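Local coordinates for protein peroxisomal acyl-coenzyme A oxidase 1 (Arabidopsis thaliana, PDB 1W07) that catalyses the FAD-dependent desaturation of long- and medium-chain acyl-CoAs to 2-trans-enoyl-CoAs in peroxisomal beta-oxidation, passing the electrons to oxygen to give hydrogen peroxide, at residues A378-I392 / Y417-Q431. The protein carries 1 engineered substitution. Residues are numbered along the deposited sequence; the frame is centred on the assembly and turned at random.
Sequences AGLKSLTTTATADGI and YVPACTYEGDNVVLQ. With FAD (flavin-adenine dinucleotide), chain I.
Lys-381 reaches from helix 378-392 into the loop ahead of helix 427-431, where its ammonium group lies within hydrogen-bonding distance of four oxygens, so its three protons must be shared among them. NZ lies 2.7 Å from Ala-420 O, in the plane of that carbonyl, approaches the carbonyls of Tyr-423 and Gly-425 almost head-on, and meets Asn-427 OD1 at 2.9 Å. CG anti to the backbone N (chi1 -179°) and a bend at chi2 bring the chain there, its CD lying against Leu-430 CD1. The surrounding oxygens would favour the charged amine, although it is buried.

Asn-427 is itself a knob among Lys-381, Ser-382, Thr-385 and Thr-386. With OD1 turned to the lysine, its ND2 donates to Thr-385 OG1 at 2.7 Å and more weakly to Thr-386 OG1, which fixes the rotation of the amide. Both hydroxyls in turn donate to carbonyls one turn back in their own helix. Ser-382 OG reaches Asn-427 O from above the carbonyl plane (2.8 Å), and a water links this hydroxyl to Gln-431 NE2.

Apolar contacts continue toward Ile-392. The Tyr-417 ring fits between Thr-385, Thr-388, Ala-389 and Ile-392; Thr-388 CG2 makes a CH-pi contact 3.8 Å from its centroid, while Ala-420 CB lies over the opposite face. Cys-421 SG rests against Ala-389 CB at 3.9 Å.

The loop held this way is part of the FAD site. Thr-422 OG1 is hydrogen-bonded to FAD O4', and Asp-426, N-cap of helix 427-431, accepts from FAD O2B. The type II turn from Thr-422 to Gly-425 carries Glu-424, the inferred proton acceptor. This is the helical C-alpha1 domain of the acyl-CoA oxidase/dehydrogenase fold, where the loop carrying the probable catalytic base leads into a helix beside the cofactor.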
ATOM      1  N   ALA B 378     -14.996 -13.740  11.578  1.00 21.16           N
ATOM      2  CA  ALA B 378     -14.862 -12.296  11.419  1.00 19.62           C
ATOM      3  C   ALA B 378     -13.425 -11.822  11.648  1.00 16.79           C
ATOM      4  O   ALA B 378     -12.874 -11.039  10.860  1.00 15.53           O
ATOM      5  CB  ALA B 378     -15.823 -11.553  12.372  1.00 19.54           C
ATOM      6  N   GLY B 379     -12.832 -12.309  12.734  1.00 14.87           N
ATOM      7  CA  GLY B 379     -11.471 -11.938  13.078  1.00 16.80           C
ATOM      8  C   GLY B 379     -10.430 -12.421  12.090  1.00 17.39           C
ATOM      9  O   GLY B 379      -9.482 -11.696  11.765  1.00 16.11           O
ATOM     10  N   LEU B 380     -10.601 -13.648  11.611  1.00 18.04           N
ATOM     11  CA  LEU B 380      -9.656 -14.206  10.651  1.00 17.92           C
ATOM     12  C   LEU B 380      -9.770 -13.499   9.323  1.00 15.61           C
ATOM     13  O   LEU B 380      -8.774 -13.302   8.647  1.00 18.34           O
ATOM     14  CB  LEU B 380      -9.893 -15.708  10.471  1.00 16.72           C
ATOM     15  CG  LEU B 380      -9.513 -16.599  11.661  1.00 19.21           C
ATOM     16  CD1 LEU B 380      -9.810 -18.069  11.340  1.00 18.90           C
ATOM     17  CD2 LEU B 380      -8.037 -16.381  11.981  1.00 19.93           C
ATOM     18  N   LYS B 381     -10.991 -13.130   8.947  1.00 15.83           N
ATOM     19  CA  LYS B 381     -11.218 -12.417   7.693  1.00 15.65           C
ATOM     20  C   LYS B 381     -10.452 -11.102   7.780  1.00 13.64           C
ATOM     21  O   LYS B 381      -9.756 -10.714   6.842  1.00 15.05           O
ATOM     22  CB  LYS B 381     -12.724 -12.163   7.476  1.00 15.39           C
ATOM     23  CG  LYS B 381     -13.077 -11.442   6.176  1.00 14.97           C
ATOM     24  CD  LYS B 381     -12.895  -9.941   6.306  1.00 15.14           C
ATOM     25  CE  LYS B 381     -13.319  -9.204   5.050  1.00 18.39           C
ATOM     26  NZ  LYS B 381     -13.093  -7.739   5.179  1.00 16.29           N
ATOM     27  N   SER B 382     -10.561 -10.429   8.922  1.00 13.23           N
ATOM     28  CA  SER B 382      -9.865  -9.156   9.156  1.00 11.99           C
ATOM     29  C   SER B 382      -8.353  -9.312   9.188  1.00 14.97           C
ATOM     30  O   SER B 382      -7.616  -8.558   8.551  1.00 14.90           O
ATOM     31  CB  SER B 382     -10.305  -8.551  10.495  1.00 11.03           C
ATOM     32  OG  SER B 382      -9.696  -7.299  10.696  1.00 13.14           O
ATOM     33  N   LEU B 383      -7.894 -10.287   9.962  1.00 14.61           N
ATOM     34  CA  LEU B 383      -6.470 -10.514  10.100  1.00 13.64           C
ATOM     35  C   LEU B 383      -5.768 -10.852   8.787  1.00 12.86           C
ATOM     36  O   LEU B 383      -4.807 -10.198   8.409  1.00 11.93           O
ATOM     37  CB  LEU B 383      -6.212 -11.626  11.122  1.00 14.60           C
ATOM     38  CG  LEU B 383      -4.755 -11.748  11.598  1.00 15.55           C
ATOM     39  CD1 LEU B 383      -4.516 -10.737  12.710  1.00 16.32           C
ATOM     40  CD2 LEU B 383      -4.477 -13.153  12.109  1.00 18.18           C
ATOM     41  N   THR B 384      -6.262 -11.868   8.086  1.00 13.92           N
ATOM     42  CA  THR B 384      -5.658 -12.310   6.829  1.00 11.34           C
ATOM     43  C   THR B 384      -5.711 -11.291   5.698  1.00 10.31           C
ATOM     44  O   THR B 384      -4.733 -11.144   4.948  1.00 10.89           O
ATOM     45  CB  THR B 384      -6.274 -13.640   6.339  1.00 14.22           C
ATOM     46  OG1 THR B 384      -7.670 -13.459   6.044  1.00 13.18           O
ATOM     47  CG2 THR B 384      -6.143 -14.706   7.423  1.00 18.78           C
ATOM     48  N   THR B 385      -6.837 -10.584   5.554  1.00  9.57           N
ATOM     49  CA  THR B 385      -6.948  -9.603   4.477  1.00 11.78           C
ATOM     50  C   THR B 385      -6.015  -8.442   4.703  1.00 12.12           C
ATOM     51  O   THR B 385      -5.384  -7.960   3.770  1.00 12.16           O
ATOM     52  CB  THR B 385      -8.384  -9.066   4.311  1.00 11.37           C
ATOM     53  OG1 THR B 385      -8.853  -8.535   5.553  1.00 19.27           O
ATOM     54  CG2 THR B 385      -9.303 -10.168   3.855  1.00 10.91           C
ATOM     55  N   THR B 386      -5.939  -7.973   5.944  1.00 12.88           N
ATOM     56  CA  THR B 386      -5.060  -6.866   6.289  1.00 11.27           C
ATOM     57  C   THR B 386      -3.622  -7.309   6.033  1.00 13.08           C
ATOM     58  O   THR B 386      -2.861  -6.625   5.340  1.00 13.76           O
ATOM     59  CB  THR B 386      -5.254  -6.477   7.783  1.00 12.78           C
ATOM     60  OG1 THR B 386      -6.573  -5.940   7.944  1.00 13.40           O
ATOM     61  CG2 THR B 386      -4.202  -5.450   8.238  1.00 12.19           C
ATOM     62  N   ALA B 387      -3.237  -8.463   6.567  1.00 11.34           N
ATOM     63  CA  ALA B 387      -1.856  -8.931   6.390  1.00 14.08           C
ATOM     64  C   ALA B 387      -1.512  -9.147   4.924  1.00 13.72           C
ATOM     65  O   ALA B 387      -0.394  -8.848   4.502  1.00 13.27           O
ATOM     66  CB  ALA B 387      -1.623 -10.226   7.171  1.00 11.07           C
ATOM     67  N   THR B 388      -2.473  -9.648   4.148  1.00 11.13           N
ATOM     68  CA  THR B 388      -2.246  -9.934   2.728  1.00 12.04           C
ATOM     69  C   THR B 388      -2.080  -8.669   1.902  1.00 13.03           C
ATOM     70  O   THR B 388      -1.154  -8.575   1.088  1.00 11.06           O
ATOM     71  CB  THR B 388      -3.386 -10.815   2.162  1.00 13.51           C
ATOM     72  OG1 THR B 388      -3.384 -12.063   2.866  1.00 15.14           O
ATOM     73  CG2 THR B 388      -3.200 -11.079   0.650  1.00  8.77           C
ATOM     74  N   ALA B 389      -2.976  -7.704   2.104  1.00 12.61           N
ATOM     75  CA  ALA B 389      -2.919  -6.439   1.381  1.00 12.71           C
ATOM     76  C   ALA B 389      -1.571  -5.761   1.627  1.00 10.91           C
ATOM     77  O   ALA B 389      -0.890  -5.349   0.688  1.00 14.40           O
ATOM     78  CB  ALA B 389      -4.070  -5.530   1.846  1.00 10.38           C
ATOM     79  N   ASP B 390      -1.175  -5.649   2.890  1.00 11.06           N
ATOM     80  CA  ASP B 390       0.107  -5.023   3.183  1.00 12.52           C
ATOM     81  C   ASP B 390       1.241  -5.871   2.584  1.00 12.02           C
ATOM     82  O   ASP B 390       2.198  -5.328   2.038  1.00 10.20           O
ATOM     83  CB  ASP B 390       0.320  -4.889   4.693  1.00 16.94           C
ATOM     84  CG  ASP B 390      -0.647  -3.912   5.350  1.00 25.22           C
ATOM     85  OD1 ASP B 390      -1.219  -3.022   4.664  1.00 22.62           O
ATOM     86  OD2 ASP B 390      -0.808  -4.031   6.578  1.00 25.04           O
ATOM     87  N   GLY B 391       1.123  -7.199   2.680  1.00  9.44           N
ATOM     88  CA  GLY B 391       2.149  -8.089   2.156  1.00 12.08           C
ATOM     89  C   GLY B 391       2.376  -7.967   0.658  1.00 10.93           C
ATOM     90  O   GLY B 391       3.516  -8.086   0.171  1.00 11.84           O
ATOM     91  N   ILE B 392       1.298  -7.739  -0.089  1.00 10.54           N
ATOM     92  CA  ILE B 392       1.383  -7.606  -1.536  1.00 11.69           C
ATOM     93  C   ILE B 392       2.135  -6.336  -1.897  1.00 14.01           C
ATOM     94  O   ILE B 392       2.978  -6.364  -2.792  1.00 13.65           O
ATOM     95  CB  ILE B 392      -0.014  -7.544  -2.193  1.00 14.87           C
ATOM     96  CG1 ILE B 392      -0.727  -8.882  -2.020  1.00  9.46           C
ATOM     97  CG2 ILE B 392       0.121  -7.167  -3.697  1.00 10.26           C
ATOM     98  CD1 ILE B 392      -2.181  -8.835  -2.432  1.00 14.83           C
ATOM     99  N   TYR B 417      -6.777  -6.610  -5.060  1.00 12.04           N
ATOM    100  CA  TYR B 417      -6.973  -7.285  -3.776  1.00 12.97           C
ATOM    101  C   TYR B 417      -7.523  -6.431  -2.614  1.00 13.75           C
ATOM    102  O   TYR B 417      -8.362  -6.919  -1.843  1.00 11.43           O
ATOM    103  CB  TYR B 417      -5.671  -7.938  -3.292  1.00  7.47           C
ATOM    104  CG  TYR B 417      -5.891  -8.737  -2.024  1.00  9.40           C
ATOM    105  CD1 TYR B 417      -6.494 -10.000  -2.078  1.00  7.47           C
ATOM    106  CD2 TYR B 417      -5.626  -8.188  -0.764  1.00 11.30           C
ATOM    107  CE1 TYR B 417      -6.834 -10.683  -0.925  1.00 12.14           C
ATOM    108  CE2 TYR B 417      -5.973  -8.873   0.408  1.00 12.48           C
ATOM    109  CZ  TYR B 417      -6.576 -10.119   0.313  1.00 13.85           C
ATOM    110  OH  TYR B 417      -6.904 -10.830   1.447  1.00 13.83           O
ATOM    111  N   VAL B 418      -7.052  -5.182  -2.488  1.00 14.79           N
ATOM    112  CA  VAL B 418      -7.437  -4.284  -1.392  1.00 15.29           C
ATOM    113  C   VAL B 418      -8.894  -4.184  -0.990  1.00 15.63           C
ATOM    114  O   VAL B 418      -9.199  -3.931   0.182  1.00 16.83           O
ATOM    115  CB  VAL B 418      -6.927  -2.824  -1.582  1.00 18.50           C
ATOM    116  CG1 VAL B 418      -5.477  -2.753  -1.211  1.00 18.67           C
ATOM    117  CG2 VAL B 418      -7.149  -2.343  -2.992  1.00 19.98           C
ATOM    118  N   PRO B 419      -9.805  -4.347  -1.938  1.00 16.38           N
ATOM    119  CA  PRO B 419     -11.220  -4.257  -1.540  1.00 17.49           C
ATOM    120  C   PRO B 419     -11.539  -5.306  -0.457  1.00 16.82           C
ATOM    121  O   PRO B 419     -12.521  -5.172   0.282  1.00 14.92           O
ATOM    122  CB  PRO B 419     -11.952  -4.546  -2.836  1.00 16.85           C
ATOM    123  CG  PRO B 419     -11.046  -3.981  -3.865  1.00 15.96           C
ATOM    124  CD  PRO B 419      -9.692  -4.439  -3.405  1.00 15.79           C
ATOM    125  N   ALA B 420     -10.724  -6.350  -0.380  1.00 14.36           N
ATOM    126  CA  ALA B 420     -10.923  -7.420   0.601  1.00 17.52           C
ATOM    127  C   ALA B 420     -10.949  -6.880   2.038  1.00 16.93           C
ATOM    128  O   ALA B 420     -11.548  -7.487   2.926  1.00 18.62           O
ATOM    129  CB  ALA B 420      -9.826  -8.478   0.459  1.00 15.30           C
ATOM    130  N   CYS B 421     -10.300  -5.744   2.267  1.00 14.63           N
ATOM    131  CA  CYS B 421     -10.283  -5.165   3.600  1.00 15.22           C
ATOM    132  C   CYS B 421     -11.535  -4.357   3.908  1.00 17.78           C
ATOM    133  O   CYS B 421     -11.706  -3.891   5.034  1.00 17.27           O
ATOM    134  CB  CYS B 421      -9.054  -4.283   3.782  1.00 16.27           C
ATOM    135  SG  CYS B 421      -7.514  -5.193   3.591  1.00 17.55           S
ATOM    136  N   THR B 422     -12.408  -4.181   2.917  1.00 18.43           N
ATOM    137  CA  THR B 422     -13.618  -3.409   3.159  1.00 23.37           C
ATOM    138  C   THR B 422     -14.914  -4.162   2.884  1.00 26.18           C
ATOM    139  O   THR B 422     -15.874  -4.043   3.643  1.00 28.80           O
ATOM    140  CB  THR B 422     -13.621  -2.080   2.355  1.00 22.87           C
ATOM    141  OG1 THR B 422     -14.780  -1.312   2.704  1.00 20.27           O
ATOM    142  CG2 THR B 422     -13.631  -2.361   0.858  1.00 23.26           C
ATOM    143  N   TYR B 423     -14.959  -4.936   1.806  1.00 29.67           N
ATOM    144  CA  TYR B 423     -16.186  -5.663   1.513  1.00 32.24           C
ATOM    145  C   TYR B 423     -16.402  -6.746   2.552  1.00 30.81           C
ATOM    146  O   TYR B 423     -15.446  -7.263   3.124  1.00 25.63           O
ATOM    147  CB  TYR B 423     -16.187  -6.233   0.081  1.00 35.46           C
ATOM    148  CG  TYR B 423     -15.162  -7.297  -0.230  1.00 40.71           C
ATOM    149  CD1 TYR B 423     -15.104  -8.483   0.505  1.00 42.31           C
ATOM    150  CD2 TYR B 423     -14.290  -7.149  -1.311  1.00 43.82           C
ATOM    151  CE1 TYR B 423     -14.202  -9.492   0.168  1.00 44.78           C
ATOM    152  CE2 TYR B 423     -13.389  -8.159  -1.656  1.00 43.23           C
ATOM    153  CZ  TYR B 423     -13.352  -9.324  -0.911  1.00 45.06           C
ATOM    154  OH  TYR B 423     -12.458 -10.323  -1.235  1.00 48.43           O
ATOM    155  N   GLU B 424     -17.671  -7.073   2.790  1.00 32.56           N
ATOM    156  CA  GLU B 424     -18.059  -8.059   3.793  1.00 35.12           C
ATOM    157  C   GLU B 424     -17.780  -7.522   5.191  1.00 35.12           C
ATOM    158  O   GLU B 424     -17.644  -8.284   6.147  1.00 38.26           O
ATOM    159  CB  GLU B 424     -17.319  -9.384   3.586  1.00 40.35           C
ATOM    160  CG  GLU B 424     -18.122 -10.398   2.797  1.00 46.23           C
ATOM    161  CD  GLU B 424     -19.460 -10.693   3.445  1.00 49.94           C
ATOM    162  OE1 GLU B 424     -19.472 -11.121   4.620  1.00 50.63           O
ATOM    163  OE2 GLU B 424     -20.502 -10.497   2.782  1.00 51.44           O
ATOM    164  N   GLY B 425     -17.697  -6.201   5.303  1.00 32.38           N
ATOM    165  CA  GLY B 425     -17.444  -5.585   6.591  1.00 29.51           C
ATOM    166  C   GLY B 425     -16.049  -5.008   6.749  1.00 25.05           C
ATOM    167  O   GLY B 425     -15.050  -5.675   6.462  1.00 25.48           O
ATOM    168  N   ASP B 426     -15.989  -3.756   7.197  1.00 22.83           N
ATOM    169  CA  ASP B 426     -14.730  -3.052   7.432  1.00 20.29           C
ATOM    170  C   ASP B 426     -13.895  -3.848   8.440  1.00 18.50           C
ATOM    171  O   ASP B 426     -14.396  -4.272   9.483  1.00 17.45           O
ATOM    172  CB  ASP B 426     -15.019  -1.648   7.970  1.00 19.25           C
ATOM    173  CG  ASP B 426     -13.761  -0.902   8.361  1.00 21.96           C
ATOM    174  OD1 ASP B 426     -13.349  -1.021   9.533  1.00 19.97           O
ATOM    175  OD2 ASP B 426     -13.183  -0.200   7.498  1.00 20.53           O
ATOM    176  N   ASN B 427     -12.618  -4.035   8.114  1.00 15.39           N
ATOM    177  CA  ASN B 427     -11.702  -4.802   8.946  1.00 15.31           C
ATOM    178  C   ASN B 427     -11.611  -4.392  10.409  1.00 16.92           C
ATOM    179  O   ASN B 427     -11.485  -5.251  11.277  1.00 20.25           O
ATOM    180  CB  ASN B 427     -10.307  -4.833   8.307  1.00 15.57           C
ATOM    181  CG  ASN B 427     -10.192  -5.921   7.262  1.00 16.91           C
ATOM    182  OD1 ASN B 427     -11.143  -6.684   7.063  1.00 18.49           O
ATOM    183  ND2 ASN B 427      -9.048  -6.015   6.603  1.00 16.24           N
ATOM    184  N   VAL B 428     -11.685  -3.094  10.689  1.00 16.01           N
ATOM    185  CA  VAL B 428     -11.613  -2.626  12.061  1.00 17.14           C
ATOM    186  C   VAL B 428     -12.939  -2.897  12.760  1.00 18.81           C
ATOM    187  O   VAL B 428     -12.970  -3.298  13.933  1.00 17.49           O
ATOM    188  CB  VAL B 428     -11.286  -1.129  12.111  1.00 17.72           C
ATOM    189  CG1 VAL B 428     -11.417  -0.605  13.525  1.00 19.38           C
ATOM    190  CG2 VAL B 428      -9.878  -0.905  11.590  1.00 20.78           C
ATOM    191  N   VAL B 429     -14.039  -2.683  12.045  1.00 14.44           N
ATOM    192  CA  VAL B 429     -15.349  -2.942  12.609  1.00 18.96           C
ATOM    193  C   VAL B 429     -15.465  -4.425  12.973  1.00 19.73           C
ATOM    194  O   VAL B 429     -15.977  -4.766  14.038  1.00 21.47           O
ATOM    195  CB  VAL B 429     -16.470  -2.575  11.611  1.00 21.20           C
ATOM    196  CG1 VAL B 429     -17.811  -3.005  12.170  1.00 20.79           C
ATOM    197  CG2 VAL B 429     -16.469  -1.074  11.351  1.00 23.99           C
ATOM    198  N   LEU B 430     -14.989  -5.309  12.095  1.00 17.60           N
ATOM    199  CA  LEU B 430     -15.062  -6.746  12.357  1.00 21.23           C
ATOM    200  C   LEU B 430     -14.280  -7.167  13.602  1.00 22.00           C
ATOM    201  O   LEU B 430     -14.736  -8.019  14.363  1.00 21.18           O
ATOM    202  CB  LEU B 430     -14.561  -7.547  11.141  1.00 17.20           C
ATOM    203  CG  LEU B 430     -15.496  -7.521   9.935  1.00 21.34           C
ATOM    204  CD1 LEU B 430     -14.821  -8.122   8.698  1.00 24.68           C
ATOM    205  CD2 LEU B 430     -16.763  -8.279  10.291  1.00 24.47           C
ATOM    206  N   GLN B 431     -13.109  -6.569  13.803  1.00 21.07           N
ATOM    207  CA  GLN B 431     -12.284  -6.895  14.957  1.00 20.73           C
ATOM    208  C   GLN B 431     -12.930  -6.405  16.251  1.00 23.18           C
ATOM    209  O   GLN B 431     -12.683  -6.958  17.325  1.00 24.74           O
ATOM    210  CB  GLN B 431     -10.878  -6.304  14.807  1.00 24.06           C
ATOM    211  CG  GLN B 431      -9.977  -7.044  13.795  1.00 24.92           C
ATOM    212  CD  GLN B 431      -9.617  -8.467  14.224  1.00 24.50           C
ATOM    213  OE1 GLN B 431     -10.163  -8.999  15.192  1.00 25.92           O
ATOM    214  NE2 GLN B 431      -8.695  -9.091  13.493  1.00 21.33           N
TER
HETATM  215  PA  FAD I1660     -17.361   2.444   6.957  1.00 20.64           P
HETATM  216  O1A FAD I1660     -17.935   1.271   7.651  1.00 16.75           O
HETATM  217  O2A FAD I1660     -18.197   3.659   6.839  1.00 17.34           O
HETATM  218  O5B FAD I1660     -15.964   2.814   7.662  1.00 16.95           O
HETATM  219  C5B FAD I1660     -15.224   3.972   7.273  1.00 14.41           C
HETATM  220  C4B FAD I1660     -14.160   4.294   8.327  1.00 17.12           C
HETATM  221  O4B FAD I1660     -14.840   4.473   9.584  1.00 16.36           O
HETATM  222  C3B FAD I1660     -13.195   3.119   8.514  1.00 12.60           C
HETATM  223  O3B FAD I1660     -11.942   3.600   9.009  1.00 15.74           O
HETATM  224  C2B FAD I1660     -13.908   2.285   9.575  1.00 16.69           C
HETATM  225  O2B FAD I1660     -12.957   1.549  10.348  1.00 13.64           O
HETATM  226  C1B FAD I1660     -14.478   3.395  10.463  1.00 16.87           C
HETATM  227  N9A FAD I1660     -15.648   2.914  11.234  1.00 15.69           N
HETATM  228  C8A FAD I1660     -16.881   2.728  10.761  1.00 17.20           C
HETATM  229  N7A FAD I1660     -17.673   2.285  11.737  1.00 14.24           N
HETATM  230  C5A FAD I1660     -16.941   2.181  12.841  1.00 13.49           C
HETATM  231  C6A FAD I1660     -17.217   1.793  14.146  1.00 14.48           C
HETATM  232  N6A FAD I1660     -18.414   1.329  14.489  1.00 13.14           N
HETATM  233  N1A FAD I1660     -16.186   1.846  15.091  1.00 17.37           N
HETATM  234  C2A FAD I1660     -14.911   2.274  14.708  1.00 13.71           C
HETATM  235  N3A FAD I1660     -14.684   2.624  13.455  1.00 18.81           N
HETATM  236  C4A FAD I1660     -15.652   2.590  12.523  1.00 13.08           C
HETATM  237  N1  FAD I1660     -21.787  -3.969  -1.410  1.00 16.13           N
HETATM  238  C2  FAD I1660     -22.891  -4.700  -1.864  1.00 18.73           C
HETATM  239  O2  FAD I1660     -23.969  -4.613  -1.280  1.00 24.47           O
HETATM  240  N3  FAD I1660     -22.753  -5.517  -2.996  1.00 17.62           N
HETATM  241  C4  FAD I1660     -21.525  -5.594  -3.665  1.00 20.17           C
HETATM  242  O4  FAD I1660     -21.408  -6.341  -4.638  1.00 15.16           O
HETATM  243  C4X FAD I1660     -20.441  -4.845  -3.219  1.00 18.39           C
HETATM  244  N5  FAD I1660     -19.227  -4.848  -3.924  1.00 16.82           N
HETATM  245  C5X FAD I1660     -18.137  -4.086  -3.496  1.00 19.12           C
HETATM  246  C6  FAD I1660     -16.985  -4.016  -4.271  1.00 16.54           C
HETATM  247  C7  FAD I1660     -15.945  -3.170  -3.905  1.00 18.94           C
HETATM  248  C7M FAD I1660     -14.702  -3.109  -4.792  1.00 19.89           C
HETATM  249  C8  FAD I1660     -16.055  -2.389  -2.749  1.00 20.31           C
HETATM  250  C8M FAD I1660     -14.925  -1.450  -2.322  1.00 19.05           C
HETATM  251  C9  FAD I1660     -17.204  -2.472  -1.972  1.00 16.78           C
HETATM  252  C9A FAD I1660     -18.251  -3.315  -2.332  1.00 19.98           C
HETATM  253  N10 FAD I1660     -19.444  -3.354  -1.598  1.00 16.92           N
HETATM  254  C10 FAD I1660     -20.564  -4.043  -2.092  1.00 18.32           C
HETATM  255  C1' FAD I1660     -19.595  -2.576  -0.342  1.00 16.57           C
HETATM  256  C2' FAD I1660     -18.870  -3.288   0.804  1.00 17.80           C
HETATM  257  O2' FAD I1660     -19.333  -4.636   0.911  1.00 19.53           O
HETATM  258  C3' FAD I1660     -19.007  -2.597   2.164  1.00 20.91           C
HETATM  259  O3' FAD I1660     -20.391  -2.480   2.504  1.00 23.05           O
HETATM  260  C4' FAD I1660     -18.376  -1.203   2.186  1.00 20.36           C
HETATM  261  O4' FAD I1660     -17.205  -1.147   1.367  1.00 18.60           O
HETATM  262  C5' FAD I1660     -18.017  -0.841   3.627  1.00 23.99           C
HETATM  263  O5' FAD I1660     -17.265   0.372   3.662  1.00 25.84           O
HETATM  264  P   FAD I1660     -17.894   1.713   4.283  1.00 21.67           P
HETATM  265  O1P FAD I1660     -17.772   2.763   3.250  1.00 19.08           O
HETATM  266  O2P FAD I1660     -19.234   1.402   4.830  1.00 22.97           O
HETATM  267  O3P FAD I1660     -16.875   2.017   5.486  1.00 19.51           O
HETATM  268  O   HOH W   1      -7.332  -7.365  12.115  1.00 35.59           O